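Local structure of Ent-copalyl diphosphate synthase (Streptomyces platensis, 5BP8) at residues P122-G126 against H496-I500; R325-M330 against D369-Y373. The protein is, by its name, a terpene synthase-type protein, largely helical with almost no strand, and related in sequence to squalene-hopene cyclase. All coordinates share one frame; numbering follows the deposited sequence.

How the contacts relate
Contact 2 is nested inside the chain loop that contact 1 closes. The order along the chain is 122-126, 325-330, 369-373 and 496-500. The two centres lie 32 Å apart, and the nearest atoms are about 18 Å apart, so the contacts do not touch. Contact 1 is buried near the middle of the molecule, 8 Å from the chain centre. It ties an early loop before helix 127-144 to the turn of the small hairpin 495-501, near the C-terminal end. Contact 2 is peripheral, 28 Å from the centre. It joins the loop after helix 307-319 to the start of helix 370-386. One contact thus closes a long span; the other is local.

Contact 1: P122-G126 against H496-I500; sequences PDTIG and HDKDI
I125 holds CG1 beside its own backbone N (chi1 -58°), and an extended chi2 carries CD1 to the carbonyl of H496, where CD1 lies 3.4 Å from H496 O. In T124 a chi1 of 49° puts OG1 between the backbone N and the carbonyl carbon. CG2 is left anti to the carbonyl carbon, over one face of the H496 imidazole. The one direct hydrogen bond runs from I125 N to D497 O, 2.8 Å, and is bent at 135°.

Waters complete the join. One accepts from T124 OG1 and donates to both I125 O and K498 O, the last at 2.8 Å. A second donates to I125 O and D497 OD1. A third sits in the plane of the H496 ring and bridges H496 ND1, 3.2 Å away, and D123 O. D123 is the centre of an inverse gamma turn.

The polar ends of the hairpin turn have further partners outside the two segments: Y70 for H496, H191 for D497, E194 for K498 and S30 for D499. The loop 122-126 leads into helix 127-144, with G126 at its N-cap. The facing turn links strands 495-496 and 500-501, and its K498 and D499 side chains pack against helix 31-40.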
loop_
_atom_site.group_PDB
_atom_site.type_symbol
_atom_site.label_atom_id
_atom_site.label_comp_id
_atom_site.label_asym_id
_atom_site.label_seq_id
_atom_site.Cartn_x
_atom_site.Cartn_y
_atom_site.Cartn_z
ATOM N N PRO A 122 -8.494 -5.246 -10.706
ATOM C CA PRO A 122 -7.078 -5.284 -10.383
ATOM C C PRO A 122 -6.772 -6.199 -9.216
ATOM O O PRO A 122 -7.636 -6.474 -8.359
ATOM C CB PRO A 122 -6.734 -3.838 -10.010
ATOM C CG PRO A 122 -8.012 -3.058 -10.019
ATOM C CD PRO A 122 -9.083 -3.899 -10.625
ATOM N N ASP A 123 -5.528 -6.671 -9.177
ATOM C CA ASP A 123 -5.122 -7.601 -8.147
ATOM C C ASP A 123 -4.700 -6.866 -6.891
ATOM O O ASP A 123 -3.519 -6.842 -6.511
ATOM C CB ASP A 123 -4.026 -8.519 -8.689
ATOM C CG ASP A 123 -4.533 -9.442 -9.780
ATOM O OD1 ASP A 123 -5.622 -10.047 -9.630
ATOM O OD2 ASP A 123 -3.828 -9.578 -10.794
ATOM N N THR A 124 -5.690 -6.264 -6.218
ATOM C CA THR A 124 -5.448 -5.650 -4.947
ATOM C C THR A 124 -5.424 -6.773 -3.918
ATOM O O THR A 124 -5.823 -7.923 -4.183
ATOM C CB THR A 124 -6.525 -4.595 -4.600
ATOM O OG1 THR A 124 -7.815 -5.152 -4.795
ATOM C CG2 THR A 124 -6.384 -3.353 -5.445
ATOM N N ILE A 125 -4.946 -6.460 -2.731
ATOM C CA ILE A 125 -4.688 -7.502 -1.757
ATOM C C ILE A 125 -5.995 -8.031 -1.148
ATOM O O ILE A 125 -6.818 -7.258 -0.647
ATOM C CB ILE A 125 -3.739 -7.025 -0.660
ATOM C CG1 ILE A 125 -2.419 -6.549 -1.286
ATOM C CG2 ILE A 125 -3.469 -8.180 0.310
ATOM C CD1 ILE A 125 -1.334 -6.187 -0.273
ATOM N N GLY A 126 -6.173 -9.347 -1.199
ATOM C CA GLY A 126 -7.376 -9.980 -0.619
ATOM C C GLY A 126 -8.688 -9.772 -1.394
ATOM O O GLY A 126 -9.772 -10.055 -0.880
ATOM N N HIS A 496 -0.780 -1.037 -3.405
ATOM C CA HIS A 496 -1.885 -1.995 -3.253
ATOM C C HIS A 496 -2.145 -2.409 -1.810
ATOM O O HIS A 496 -1.237 -2.881 -1.107
ATOM C CB HIS A 496 -1.660 -3.259 -4.078
ATOM C CG HIS A 496 -1.836 -3.058 -5.549
ATOM N ND1 HIS A 496 -1.570 -4.050 -6.464
ATOM C CD2 HIS A 496 -2.218 -1.979 -6.269
ATOM C CE1 HIS A 496 -1.787 -3.590 -7.690
ATOM N NE2 HIS A 496 -2.203 -2.343 -7.596
ATOM N N ASP A 497 -3.389 -2.238 -1.354
ATOM C CA ASP A 497 -3.838 -2.975 -0.169
ATOM C C ASP A 497 -5.303 -3.375 -0.382
ATOM O O ASP A 497 -5.604 -4.123 -1.309
ATOM C CB ASP A 497 -3.542 -2.222 1.144
ATOM C CG ASP A 497 -3.914 -3.040 2.363
ATOM O OD1 ASP A 497 -3.741 -4.279 2.315
ATOM O OD2 ASP A 497 -4.493 -2.502 3.321
ATOM N N LYS A 498 -6.230 -2.912 0.442
ATOM C CA LYS A 498 -7.617 -3.207 0.201
ATOM C C LYS A 498 -8.066 -2.448 -1.038
ATOM O O LYS A 498 -8.612 -3.038 -1.973
ATOM C CB LYS A 498 -8.478 -2.777 1.430
ATOM C CG LYS A 498 -8.210 -3.577 2.701
ATOM C CD LYS A 498 -8.792 -4.972 2.637
ATOM C CE LYS A 498 -8.303 -5.831 3.796
ATOM N NZ LYS A 498 -8.794 -5.302 5.091
ATOM N N ASP A 499 -7.887 -1.133 -1.006
ATOM C CA ASP A 499 -7.953 -0.300 -2.209
ATOM C C ASP A 499 -6.486 0.042 -2.498
ATOM O O ASP A 499 -5.662 -0.886 -2.571
ATOM C CB ASP A 499 -8.973 0.891 -2.200
ATOM C CG ASP A 499 -8.959 1.811 -0.922
ATOM O OD1 ASP A 499 -7.986 1.835 -0.134
ATOM O OD2 ASP A 499 -9.988 2.570 -0.739
ATOM N N ILE A 500 -6.156 1.306 -2.701
ATOM C CA ILE A 500 -4.757 1.740 -2.898
ATOM C C ILE A 500 -4.478 2.899 -1.934
ATOM O O ILE A 500 -5.344 3.767 -1.709
ATOM C CB ILE A 500 -4.408 2.124 -4.350
ATOM C CG1 ILE A 500 -5.486 2.990 -5.038
ATOM C CG2 ILE A 500 -4.189 0.860 -5.163
ATOM C CD1 ILE A 500 -5.218 3.258 -6.515
HETATM O O HOH W 1 -1.023 -7.004 -7.672
HETATM O O HOH W 2 -8.677 -5.778 -2.361
HETATM O O HOH W 3 -5.932 -6.200 1.773
#

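Contact 2: R325-M330 against D369-Y373; sequences RPDSLM and DAGRY
R325 reaches across to D369, R372 and Y373, and its atoms meet them in turn. CB lies 3.7 Å from Y373 OH. CG stays near that hydroxyl and also nears D369 OD2. CD passes R372 NE. The chain is extended from CG to NE, which carries the guanidinium out to D369. There NE donates to D369 OD2 at 3.0 Å, nearly straight at 171°, and NH2 donates to D369 OD1. This is a side-on salt bridge, although OD2 is met from above the carboxylate plane. OD2 is also hydrogen-bonded to H362. NH1 ends over the centre of the R372 guanidinium. The two guanidinium groups stack with centres 3.8 Å apart and planes at 16°. Each has its own aspartate, which probably offsets the like charges.

R372 grips D327 in the same side-on manner. Its NH2 donates to D327 OD2 at 2.9 Å, while the NE bond to OD1 is more bent. This salt bridge is the main tie of D327 to the helix. Y373 OH also donates to OD1; at 2.5 Å that bond is unusually short, and its exact length is doubtful.

The Y373 ring is sandwiched. P326 CG makes a CH-pi contact over one face, 3.9 Å from the centroid, and R372 CB covers the opposite face. Selenomethionine M330 makes a Met-aromatic contact. Its CE comes 4.0 Å from Y373 CD1, and SE stands farther off at the ring edge.

The salt bridges lie toward the exposed side of this packing. Beneath, P326 rests on L314 of helix 307-319 and on L359 and H362 of helix 349-365. H362 also meets the Y373 ring. The contact thus fastens the loop between those two helices to the first turn of helix 370-386.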
loop_
_atom_site.group_PDB
_atom_site.type_symbol
_atom_site.label_atom_id
_atom_site.label_comp_id
_atom_site.label_asym_id
_atom_site.label_seq_id
_atom_site.Cartn_x
_atom_site.Cartn_y
_atom_site.Cartn_z
ATOM N N ARG A 325 24.257 -10.218 8.460
ATOM C CA ARG A 325 24.166 -11.229 7.412
ATOM C C ARG A 325 22.710 -11.400 6.999
ATOM O O ARG A 325 21.844 -11.587 7.874
ATOM C CB ARG A 325 24.697 -12.570 7.881
ATOM C CG ARG A 325 26.093 -12.839 7.404
ATOM C CD ARG A 325 26.533 -14.205 7.861
ATOM N NE ARG A 325 27.859 -14.502 7.347
ATOM C CZ ARG A 325 28.581 -15.557 7.714
ATOM N NH1 ARG A 325 28.093 -16.434 8.582
ATOM N NH2 ARG A 325 29.786 -15.734 7.180
ATOM N N PRO A 326 22.435 -11.344 5.686
ATOM C CA PRO A 326 21.047 -11.425 5.212
ATOM C C PRO A 326 20.540 -12.857 5.081
ATOM O O PRO A 326 19.848 -13.185 4.125
ATOM C CB PRO A 326 21.118 -10.732 3.850
ATOM C CG PRO A 326 22.494 -11.100 3.350
ATOM C CD PRO A 326 23.367 -11.072 4.579
ATOM N N ASP A 327 20.840 -13.702 6.065
ATOM C CA ASP A 327 20.446 -15.093 5.992
ATOM C C ASP A 327 18.945 -15.313 6.057
ATOM O O ASP A 327 18.466 -16.273 5.471
ATOM C CB ASP A 327 21.151 -15.907 7.070
ATOM C CG ASP A 327 22.654 -16.057 6.796
ATOM O OD1 ASP A 327 23.073 -16.054 5.620
ATOM O OD2 ASP A 327 23.411 -16.194 7.774
ATOM N N SER A 328 18.207 -14.439 6.741
ATOM C CA SER A 328 16.758 -14.549 6.811
ATOM C C SER A 328 16.096 -14.524 5.437
ATOM O O SER A 328 14.994 -15.029 5.297
ATOM C CB SER A 328 16.136 -13.440 7.683
ATOM O OG SER A 328 16.525 -12.145 7.229
ATOM N N LEU A 329 16.744 -13.922 4.444
ATOM C CA LEU A 329 16.214 -13.911 3.077
ATOM C C LEU A 329 16.259 -15.281 2.398
ATOM O O LEU A 329 15.487 -15.532 1.489
ATOM C CB LEU A 329 16.948 -12.889 2.221
ATOM C CG LEU A 329 16.805 -11.432 2.645
ATOM C CD1 LEU A 329 17.700 -10.527 1.820
ATOM C CD2 LEU A 329 15.344 -10.998 2.534
HETATM N N MSE A 330 17.146 -16.179 2.856
HETATM C CA MSE A 330 17.296 -17.500 2.214
HETATM C C MSE A 330 16.076 -18.386 2.364
HETATM O O MSE A 330 15.847 -19.245 1.511
HETATM C CB MSE A 330 18.584 -18.202 2.712
HETATM C CG MSE A 330 19.834 -17.349 2.482
HETATM SE SE MSE A 330 20.278 -17.082 0.572
HETATM C CE MSE A 330 19.818 -15.177 0.478
ATOM N N ASP A 369 31.898 -12.695 2.501
ATOM C CA ASP A 369 30.632 -13.395 2.250
ATOM C C ASP A 369 30.252 -13.480 0.780
ATOM O O ASP A 369 29.163 -13.964 0.464
ATOM C CB ASP A 369 29.487 -12.736 3.054
ATOM C CG ASP A 369 29.582 -13.025 4.530
ATOM O OD1 ASP A 369 30.474 -13.810 4.909
ATOM O OD2 ASP A 369 28.768 -12.490 5.333
ATOM N N ALA A 370 31.142 -13.060 -0.128
ATOM C CA ALA A 370 30.823 -13.067 -1.553
ATOM C C ALA A 370 30.385 -14.440 -2.069
ATOM O O ALA A 370 29.503 -14.522 -2.920
ATOM C CB ALA A 370 31.980 -12.521 -2.390
ATOM N N GLY A 371 30.971 -15.515 -1.542
ATOM C CA GLY A 371 30.561 -16.867 -1.943
ATOM C C GLY A 371 29.220 -17.280 -1.371
ATOM O O GLY A 371 28.473 -18.037 -1.988
ATOM N N ARG A 372 28.909 -16.786 -0.183
ATOM C CA ARG A 372 27.667 -17.120 0.486
ATOM C C ARG A 372 26.423 -16.707 -0.347
ATOM O O ARG A 372 25.425 -17.431 -0.377
ATOM C CB ARG A 372 27.640 -16.414 1.832
ATOM C CG ARG A 372 26.782 -17.062 2.889
ATOM C CD ARG A 372 27.130 -16.426 4.223
ATOM N NE ARG A 372 26.206 -16.810 5.273
ATOM C CZ ARG A 372 26.214 -17.977 5.915
ATOM N NH1 ARG A 372 27.105 -18.928 5.623
ATOM N NH2 ARG A 372 25.306 -18.197 6.862
ATOM N N TYR A 373 26.500 -15.562 -1.030
ATOM C CA TYR A 373 25.318 -14.998 -1.727
ATOM C C TYR A 373 25.535 -14.714 -3.212
ATOM O O TYR A 373 24.599 -14.346 -3.942
ATOM C CB TYR A 373 24.870 -13.718 -1.017
ATOM C CG TYR A 373 24.738 -13.868 0.482
ATOM C CD1 TYR A 373 23.725 -14.643 1.041
ATOM C CD2 TYR A 373 25.636 -13.245 1.345
ATOM C CE1 TYR A 373 23.614 -14.789 2.417
ATOM C CE2 TYR A 373 25.523 -13.377 2.711
ATOM C CZ TYR A 373 24.509 -14.148 3.239
ATOM O OH TYR A 373 24.432 -14.282 4.612
#